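Local structure of AxyAgu115A (Amphibacillus xylanus NBRC 15112, 6NPS) at residues A[848-853]-A[928-933]; A[783-788]-A[798-803]. The protein is a family GH115 alpha-glucuronidase, a hydrolase that probably removes glucuronic acid side groups from arabinoglucuronoxylan. The protein carries 3 engineered substitutions. One frame throughout, in Å; residues are numbered along the deposited sequence.

Both interactions lie in the GH115 C-terminal domain, on the same side of the chain's centre and with their own centres about 8 Å apart. Interaction 2 comes first along the chain. It brings the turn at 783-786 and the strand residue Phe787 against the loop between strands 794-797 and 803-808. Interaction 1 follows and pairs strand 847-854 with strand 926-934, antiparallel. Strand 847-854 is the shared element, because strand 786-788 runs parallel beside it. The two contacts also touch directly. Tyr850 OH is hydrogen-bonded to Ala798 O, and Glu849 O to the backbone N of Ala802. Residues 783-803 are thereby joined to strands that come later in the sequence.

Interaction 1 (A[848-853]-A[928-933])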
ATOM      1  N   VAL A 848      -0.111 -43.377   2.931  1.00 34.98           N
ATOM      2  CA  VAL A 848      -0.274 -42.949   4.316  1.00 36.79           C
ATOM      3  C   VAL A 848      -1.743 -42.620   4.496  1.00 38.70           C
ATOM      4  O   VAL A 848      -2.432 -42.236   3.546  1.00 36.12           O
ATOM      5  CB  VAL A 848       0.608 -41.737   4.712  1.00 36.01           C
ATOM      6  CG1 VAL A 848       2.075 -42.181   4.820  1.00 34.50           C
ATOM      7  CG2 VAL A 848       0.452 -40.588   3.719  1.00 31.33           C
ATOM      8  N   GLU A 849      -2.228 -42.788   5.716  1.00 36.68           N
ATOM      9  CA  GLU A 849      -3.644 -42.607   6.001  1.00 40.81           C
ATOM     10  C   GLU A 849      -3.819 -41.635   7.161  1.00 40.50           C
ATOM     11  O   GLU A 849      -3.235 -41.829   8.229  1.00 40.49           O
ATOM     12  CB  GLU A 849      -4.290 -43.961   6.309  1.00 40.49           C
ATOM     13  CG  GLU A 849      -5.782 -43.944   6.643  1.00 48.53           C
ATOM     14  CD  GLU A 849      -6.315 -45.369   6.882  1.00 58.35           C
ATOM     15  OE1 GLU A 849      -6.344 -46.166   5.918  1.00 62.63           O
ATOM     16  OE2 GLU A 849      -6.684 -45.697   8.031  1.00 62.44           O
ATOM     17  N   TYR A 850      -4.644 -40.615   6.946  1.00 37.18           N
ATOM     18  CA  TYR A 850      -4.968 -39.596   7.930  1.00 37.60           C
ATOM     19  C   TYR A 850      -6.409 -39.772   8.374  1.00 41.50           C
ATOM     20  O   TYR A 850      -7.271 -40.131   7.564  1.00 45.00           O
ATOM     21  CB  TYR A 850      -4.763 -38.194   7.347  1.00 33.28           C
ATOM     22  CG  TYR A 850      -3.372 -37.969   6.848  1.00 36.52           C
ATOM     23  CD1 TYR A 850      -2.421 -37.380   7.657  1.00 34.49           C
ATOM     24  CD2 TYR A 850      -2.994 -38.359   5.561  1.00 37.28           C
ATOM     25  CE1 TYR A 850      -1.149 -37.175   7.216  1.00 33.00           C
ATOM     26  CE2 TYR A 850      -1.715 -38.155   5.123  1.00 36.62           C
ATOM     27  CZ  TYR A 850      -0.797 -37.578   5.955  1.00 32.60           C
ATOM     28  OH  TYR A 850       0.485 -37.386   5.537  1.00 37.26           O
ATOM     29  N   HIS A 851      -6.670 -39.560   9.663  1.00 37.79           N
ATOM     30  CA  HIS A 851      -8.019 -39.664  10.211  1.00 35.70           C
ATOM     31  C   HIS A 851      -8.460 -38.273  10.629  1.00 38.16           C
ATOM     32  O   HIS A 851      -7.683 -37.549  11.254  1.00 38.59           O
ATOM     33  CB  HIS A 851      -8.074 -40.630  11.416  1.00 38.92           C
ATOM     34  CG  HIS A 851      -7.886 -42.068  11.041  1.00 47.89           C
ATOM     35  ND1 HIS A 851      -7.734 -43.073  11.972  1.00 51.08           N
ATOM     36  CD2 HIS A 851      -7.812 -42.665   9.825  1.00 50.43           C
ATOM     37  CE1 HIS A 851      -7.588 -44.230  11.347  1.00 53.85           C
ATOM     38  NE2 HIS A 851      -7.630 -44.010  10.044  1.00 53.59           N
ATOM     39  N   PHE A 852      -9.683 -37.886  10.274  1.00 41.77           N
ATOM     40  CA  PHE A 852     -10.137 -36.550  10.646  1.00 43.13           C
ATOM     41  C   PHE A 852     -11.655 -36.530  10.777  1.00 44.51           C
ATOM     42  O   PHE A 852     -12.359 -37.333  10.147  1.00 47.70           O
ATOM     43  CB  PHE A 852      -9.654 -35.473   9.639  1.00 42.10           C
ATOM     44  CG  PHE A 852     -10.257 -35.588   8.265  1.00 45.20           C
ATOM     45  CD1 PHE A 852     -11.340 -34.800   7.899  1.00 44.64           C
ATOM     46  CD2 PHE A 852      -9.731 -36.474   7.329  1.00 46.73           C
ATOM     47  CE1 PHE A 852     -11.897 -34.900   6.615  1.00 48.53           C
ATOM     48  CE2 PHE A 852     -10.280 -36.586   6.059  1.00 46.45           C
ATOM     49  CZ  PHE A 852     -11.366 -35.800   5.698  1.00 47.91           C
ATOM     50  N   VAL A 853     -12.149 -35.605  11.607  1.00 40.23           N
ATOM     51  CA  VAL A 853     -13.560 -35.549  12.027  1.00 44.93           C
ATOM     52  C   VAL A 853     -14.144 -34.216  11.567  1.00 48.20           C
ATOM     53  O   VAL A 853     -13.666 -33.148  11.968  1.00 45.69           O
ATOM     54  CB  VAL A 853     -13.717 -35.690  13.551  1.00 42.24           C
ATOM     55  CG1 VAL A 853     -15.190 -35.415  14.000  1.00 41.91           C
ATOM     56  CG2 VAL A 853     -13.267 -37.099  14.025  1.00 44.54           C
ATOM     57  N   ASN A 928     -13.690 -39.432   9.258  1.00 47.79           N
ATOM     58  CA  ASN A 928     -13.326 -39.660   7.863  1.00 50.47           C
ATOM     59  C   ASN A 928     -11.903 -40.211   7.788  1.00 49.53           C
ATOM     60  O   ASN A 928     -11.075 -39.971   8.673  1.00 46.95           O
ATOM     61  CB  ASN A 928     -13.388 -38.353   7.010  1.00 48.59           C
ATOM     62  CG  ASN A 928     -14.817 -37.867   6.770  1.00 51.92           C
ATOM     63  OD1 ASN A 928     -15.445 -38.186   5.751  1.00 52.87           O
ATOM     64  ND2 ASN A 928     -15.339 -37.102   7.718  1.00 49.77           N
ATOM     65  N   LYS A 929     -11.619 -40.932   6.708  1.00 47.22           N
ATOM     66  CA  LYS A 929     -10.280 -41.423   6.387  1.00 48.65           C
ATOM     67  C   LYS A 929      -9.831 -40.818   5.064  1.00 44.41           C
ATOM     68  O   LYS A 929     -10.627 -40.727   4.125  1.00 45.34           O
ATOM     69  CB  LYS A 929     -10.259 -42.936   6.241  1.00 53.86           C
ATOM     70  CG  LYS A 929     -10.101 -43.732   7.520  1.00 70.64           C
ATOM     71  CD  LYS A 929     -10.750 -45.124   7.383  1.00 77.85           C
ATOM     72  CE  LYS A 929      -9.994 -46.092   6.428  1.00 82.54           C
ATOM     73  NZ  LYS A 929      -9.823 -45.676   4.984  1.00 83.20           N
ATOM     74  N   LEU A 930      -8.562 -40.410   4.993  1.00 36.87           N
ATOM     75  CA  LEU A 930      -7.952 -39.902   3.767  1.00 40.06           C
ATOM     76  C   LEU A 930      -6.667 -40.678   3.510  1.00 41.13           C
ATOM     77  O   LEU A 930      -5.764 -40.669   4.351  1.00 42.60           O
ATOM     78  CB  LEU A 930      -7.658 -38.394   3.863  1.00 40.30           C
ATOM     79  CG  LEU A 930      -6.665 -37.863   2.809  1.00 43.18           C
ATOM     80  CD1 LEU A 930      -7.312 -37.790   1.407  1.00 41.69           C
ATOM     81  CD2 LEU A 930      -6.034 -36.490   3.194  1.00 38.49           C
ATOM     82  N   ARG A 931      -6.584 -41.356   2.368  1.00 43.50           N
ATOM     83  CA  ARG A 931      -5.363 -42.047   1.960  1.00 39.75           C
ATOM     84  C   ARG A 931      -4.687 -41.259   0.863  1.00 41.94           C
ATOM     85  O   ARG A 931      -5.341 -40.872  -0.112  1.00 45.61           O
ATOM     86  CB  ARG A 931      -5.657 -43.464   1.469  1.00 39.06           C
ATOM     87  CG  ARG A 931      -6.160 -44.374   2.542  1.00 43.35           C
ATOM     88  CD  ARG A 931      -6.438 -45.792   2.048  1.00 48.23           C
ATOM     89  NE  ARG A 931      -6.810 -46.608   3.195  1.00 57.49           N
ATOM     90  CZ  ARG A 931      -7.007 -47.918   3.163  1.00 66.99           C
ATOM     91  NH1 ARG A 931      -6.875 -48.581   2.026  1.00 71.14           N
ATOM     92  NH2 ARG A 931      -7.335 -48.561   4.276  1.00 72.55           N
ATOM     93  N   ILE A 932      -3.381 -41.043   1.002  1.00 37.50           N
ATOM     94  CA  ILE A 932      -2.572 -40.456  -0.057  1.00 39.21           C
ATOM     95  C   ILE A 932      -1.607 -41.521  -0.566  1.00 38.16           C
ATOM     96  O   ILE A 932      -0.820 -42.094   0.208  1.00 37.09           O
ATOM     97  CB  ILE A 932      -1.822 -39.215   0.433  1.00 37.52           C
ATOM     98  CG1 ILE A 932      -2.839 -38.255   1.070  1.00 41.51           C
ATOM     99  CG2 ILE A 932      -1.023 -38.589  -0.698  1.00 35.90           C
ATOM    100  CD1 ILE A 932      -2.231 -36.973   1.476  1.00 47.78           C
ATOM    101  N   TYR A 933      -1.690 -41.811  -1.861  1.00 39.02           N
ATOM    102  CA  TYR A 933      -0.837 -42.804  -2.505  1.00 38.30           C
ATOM    103  C   TYR A 933       0.247 -42.099  -3.305  1.00 41.76           C
ATOM    104  O   TYR A 933      -0.022 -41.111  -4.010  1.00 39.57           O
ATOM    105  CB  TYR A 933      -1.626 -43.703  -3.464  1.00 39.85           C
ATOM    106  CG  TYR A 933      -2.665 -44.605  -2.876  1.00 47.12           C
ATOM    107  CD1 TYR A 933      -3.921 -44.129  -2.525  1.00 50.72           C
ATOM    108  CD2 TYR A 933      -2.416 -45.968  -2.719  1.00 50.55           C
ATOM    109  CE1 TYR A 933      -4.891 -44.987  -1.999  1.00 50.64           C
ATOM    110  CE2 TYR A 933      -3.378 -46.828  -2.194  1.00 47.88           C
ATOM    111  CZ  TYR A 933      -4.611 -46.329  -1.847  1.00 52.15           C
ATOM    112  OH  TYR A 933      -5.573 -47.171  -1.341  1.00 59.51           O
TER
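Val848, Tyr850 and Phe852 face Ile932, Leu930 and Asn928 as the hydrogen-bonded pairs of two antiparallel neighbouring strands in the C-terminal domain, probably a galactose-binding-type beta-sandwich. Six backbone bonds join the strands. Tyr850 N to Leu930 O is 2.8 Å and nearly straight (171° at the hydrogen). The non-hydrogen-bonded pairs, Glu849 with Arg931 and His851 with Lys929, carry a polar face. Glu849 and Arg931 lie side by side, carboxylate and guanidinium nearly coplanar. Arg931 NE donates to Glu849 OE1 at 2.8 Å, and Arg931 NH2 adds a weak bond to the same oxygen. Lys929 bends at its last two torsions and leaves NZ 3.6 Å from Glu849 OE1, a long salt bridge. His851 NE2 donates to the anti side of Glu849 OE2 at 2.8 Å, so both carboxylate oxygens are held, restraining that group's turn. Replacing Glu849 by an alanine would probably leave Arg931 and Lys929 without their shared counter-charge and His851 freer to turn.

On the other, mainly apolar face, Tyr850 CE2 meets Ile932 CD1 at 3.9 Å. Strand 940-948 packs there through Ile944 and Ile946. With CG between the backbone N and the carbonyl carbon (chi1 67°), the Phe852 ring leans over the neighbouring strand and takes Asn928 CB on one face, 3.7 Å from the centroid, a CH-pi contact. The Asn928 amide is positioned from outside: OD1 accepts from Asn885 ND2 and Glu924 N.

Interaction 2 (A[783-788]-A[798-803]); sequences PDMTFV and AEHFAT
Met785 reaches His800 by folding its chain. CG stands anti to the carbonyl carbon (chi1 -47°), and two further bends (chi2 -57°, chi3 -67°) swing the methyl round to the opposing loop. Met785 CE ends 3.5 Å from His800 CB, and the two side chains cross at about a right angle. Nearer the backbone, Met785 CB rests 3.9 Å from Ala802 CA. One methionine therefore touches the loop at two places, with its root on Ala802 and its end on His800.

Phe787 comes to the same histidine from another direction. Its ring points an edge at the loop, with CE1 3.6 Å from His800 O and in the ring plane. Phe787 CZ packs 3.9 Å from His800 CB. The methylene of His800 thus has Met785 CE and Phe787 CZ as neighbours.

The polar link between the segments is a water. It donates to Met785 O at 2.6 Å and to His800 O at 3.1 Å, so it bridges two backbone carbonyls, one on each segment.

Local turns set up both sides. Residues Pro783 to Thr786 form a type II beta turn with Met785 in a left-handed backbone conformation. Pro783 O accepts from both Thr786 N and Thr786 OG1, the latter at 2.7 Å, and both donors approach from the same face of its plane. His800 is the centre of an inverse gamma turn.

Further out, Tyr965 meets the rings of His800 and Phe787, and Glu962 OE2 bonds to His800 ND1. The C-terminal tail therefore closes over this surface contact. Beyond His800, Ala802 and Thr803 both face Glu849 in a classic beta bulge, where the loop passes into strand 803-808, beside strand 847-854. This turn-and-loop packing is consistent with the beta-sandwich of galactose-binding-like domains.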
ATOM      1  N   PRO A 783      -9.486 -42.758  17.880  1.00 56.33           N
ATOM      2  CA  PRO A 783      -8.101 -43.232  18.026  1.00 56.47           C
ATOM      3  C   PRO A 783      -7.084 -42.093  18.020  1.00 54.69           C
ATOM      4  O   PRO A 783      -7.348 -40.967  17.576  1.00 49.72           O
ATOM      5  CB  PRO A 783      -7.904 -44.137  16.801  1.00 64.51           C
ATOM      6  CG  PRO A 783      -9.282 -44.391  16.257  1.00 67.45           C
ATOM      7  CD  PRO A 783     -10.092 -43.192  16.609  1.00 62.59           C
ATOM      8  N   ASP A 784      -5.884 -42.412  18.508  1.00 52.99           N
ATOM      9  CA  ASP A 784      -4.796 -41.452  18.454  1.00 55.87           C
ATOM     10  C   ASP A 784      -4.576 -41.018  17.010  1.00 50.26           C
ATOM     11  O   ASP A 784      -4.884 -41.751  16.067  1.00 49.39           O
ATOM     12  CB  ASP A 784      -3.509 -42.041  19.045  1.00 70.27           C
ATOM     13  CG  ASP A 784      -3.409 -41.835  20.563  1.00 87.53           C
ATOM     14  OD1 ASP A 784      -2.818 -42.687  21.265  1.00 93.14           O
ATOM     15  OD2 ASP A 784      -3.938 -40.820  21.061  1.00 93.24           O
ATOM     16  N   MET A 785      -4.098 -39.782  16.852  1.00 42.97           N
ATOM     17  CA  MET A 785      -3.822 -39.134  15.573  1.00 45.80           C
ATOM     18  C   MET A 785      -5.083 -38.769  14.799  1.00 46.00           C
ATOM     19  O   MET A 785      -4.983 -38.411  13.625  1.00 48.02           O
ATOM     20  CB  MET A 785      -2.899 -39.992  14.688  1.00 44.11           C
ATOM     21  CG  MET A 785      -1.678 -40.537  15.432  1.00 52.30           C
ATOM     22  SD  MET A 785      -0.678 -39.212  16.170  1.00 53.17           S
ATOM     23  CE  MET A 785      -0.101 -38.439  14.677  1.00 48.66           C
ATOM     24  N   THR A 786      -6.258 -38.775  15.429  1.00 40.53           N
ATOM     25  CA  THR A 786      -7.453 -38.261  14.769  1.00 39.59           C
ATOM     26  C   THR A 786      -7.513 -36.739  14.875  1.00 42.50           C
ATOM     27  O   THR A 786      -7.594 -36.193  15.984  1.00 38.98           O
ATOM     28  CB  THR A 786      -8.705 -38.853  15.387  1.00 40.82           C
ATOM     29  OG1 THR A 786      -8.620 -40.274  15.316  1.00 44.62           O
ATOM     30  CG2 THR A 786      -9.934 -38.361  14.628  1.00 39.61           C
ATOM     31  N   PHE A 787      -7.516 -36.060  13.728  1.00 36.96           N
ATOM     32  CA  PHE A 787      -7.673 -34.614  13.718  1.00 36.76           C
ATOM     33  C   PHE A 787      -9.148 -34.261  13.875  1.00 41.66           C
ATOM     34  O   PHE A 787     -10.024 -34.913  13.299  1.00 46.51           O
ATOM     35  CB  PHE A 787      -7.082 -34.025  12.432  1.00 36.87           C
ATOM     36  CG  PHE A 787      -5.580 -33.983  12.447  1.00 35.59           C
ATOM     37  CD1 PHE A 787      -4.837 -35.113  12.143  1.00 36.78           C
ATOM     38  CD2 PHE A 787      -4.904 -32.820  12.813  1.00 35.36           C
ATOM     39  CE1 PHE A 787      -3.468 -35.092  12.204  1.00 32.87           C
ATOM     40  CE2 PHE A 787      -3.539 -32.783  12.873  1.00 34.47           C
ATOM     41  CZ  PHE A 787      -2.807 -33.926  12.560  1.00 33.74           C
ATOM     42  N   VAL A 788      -9.441 -33.260  14.696  1.00 37.80           N
ATOM     43  CA  VAL A 788     -10.838 -32.932  15.005  1.00 37.76           C
ATOM     44  C   VAL A 788     -11.065 -31.475  14.620  1.00 42.04           C
ATOM     45  O   VAL A 788     -10.401 -30.584  15.158  1.00 45.44           O
ATOM     46  CB  VAL A 788     -11.189 -33.163  16.484  1.00 40.00           C
ATOM     47  CG1 VAL A 788     -12.666 -32.768  16.741  1.00 41.17           C
ATOM     48  CG2 VAL A 788     -11.029 -34.632  16.882  1.00 42.84           C
ATOM     49  N   ALA A 798       2.325 -33.357   7.605  1.00 32.38           N
ATOM     50  CA  ALA A 798       2.194 -34.594   6.850  1.00 33.71           C
ATOM     51  C   ALA A 798       2.743 -35.789   7.623  1.00 30.88           C
ATOM     52  O   ALA A 798       2.317 -36.926   7.401  1.00 34.71           O
ATOM     53  CB  ALA A 798       2.907 -34.423   5.484  1.00 34.21           C
ATOM     54  N   GLU A 799       3.694 -35.557   8.520  1.00 30.86           N
ATOM     55  CA  GLU A 799       4.238 -36.638   9.329  1.00 39.11           C
ATOM     56  C   GLU A 799       3.220 -37.224  10.318  1.00 37.40           C
ATOM     57  O   GLU A 799       3.411 -38.354  10.784  1.00 35.06           O
ATOM     58  CB  GLU A 799       5.486 -36.106  10.035  1.00 47.89           C
ATOM     59  CG  GLU A 799       5.723 -36.575  11.413  1.00 59.91           C
ATOM     60  CD  GLU A 799       6.790 -35.781  12.143  1.00 64.30           C
ATOM     61  OE1 GLU A 799       7.684 -35.195  11.489  1.00 53.77           O
ATOM     62  OE2 GLU A 799       6.751 -35.795  13.394  1.00 76.47           O
ATOM     63  N   HIS A 800       2.112 -36.534  10.585  1.00 33.07           N
ATOM     64  CA  HIS A 800       1.121 -37.021  11.570  1.00 38.01           C
ATOM     65  C   HIS A 800       0.002 -37.860  10.945  1.00 39.35           C
ATOM     66  O   HIS A 800      -1.184 -37.721  11.269  1.00 38.07           O
ATOM     67  CB  HIS A 800       0.563 -35.838  12.358  1.00 35.95           C
ATOM     68  CG  HIS A 800       1.594 -35.199  13.224  1.00 38.31           C
ATOM     69  ND1 HIS A 800       1.694 -33.839  13.406  1.00 40.51           N
ATOM     70  CD2 HIS A 800       2.619 -35.746  13.922  1.00 40.71           C
ATOM     71  CE1 HIS A 800       2.730 -33.570  14.181  1.00 40.97           C
ATOM     72  NE2 HIS A 800       3.308 -34.712  14.509  1.00 42.59           N
ATOM     73  N   PHE A 801       0.382 -38.803  10.082  1.00 36.69           N
ATOM     74  CA  PHE A 801      -0.564 -39.794   9.608  1.00 34.18           C
ATOM     75  C   PHE A 801      -0.857 -40.811  10.700  1.00 40.54           C
ATOM     76  O   PHE A 801      -0.027 -41.080  11.573  1.00 41.20           O
ATOM     77  CB  PHE A 801      -0.031 -40.510   8.379  1.00 38.43           C
ATOM     78  CG  PHE A 801       1.363 -41.000   8.526  1.00 35.75           C
ATOM     79  CD1 PHE A 801       2.416 -40.252   8.040  1.00 41.33           C
ATOM     80  CD2 PHE A 801       1.625 -42.215   9.127  1.00 38.54           C
ATOM     81  CE1 PHE A 801       3.720 -40.701   8.146  1.00 39.86           C
ATOM     82  CE2 PHE A 801       2.935 -42.672   9.252  1.00 41.70           C
ATOM     83  CZ  PHE A 801       3.986 -41.903   8.735  1.00 33.96           C
ATOM     84  N   ALA A 802      -2.050 -41.393  10.629  1.00 40.29           N
ATOM     85  CA  ALA A 802      -2.477 -42.375  11.610  1.00 42.22           C
ATOM     86  C   ALA A 802      -1.899 -43.745  11.309  1.00 44.47           C
ATOM     87  O   ALA A 802      -1.604 -44.501  12.234  1.00 40.18           O
ATOM     88  CB  ALA A 802      -4.015 -42.449  11.655  1.00 38.40           C
ATOM     89  N   THR A 803      -1.730 -44.082  10.039  1.00 41.58           N
ATOM     90  CA  THR A 803      -1.140 -45.361   9.684  1.00 43.59           C
ATOM     91  C   THR A 803      -0.609 -45.247   8.267  1.00 41.20           C
ATOM     92  O   THR A 803      -0.827 -44.240   7.594  1.00 37.24           O
ATOM     93  CB  THR A 803      -2.151 -46.509   9.815  1.00 52.10           C
ATOM     94  OG1 THR A 803      -1.440 -47.749   9.869  1.00 62.45           O
ATOM     95  CG2 THR A 803      -3.132 -46.523   8.655  1.00 47.81           C
TER
HETATM   96  O   HOH W   1      -4.183 -38.650  11.122  1.00 33.13           O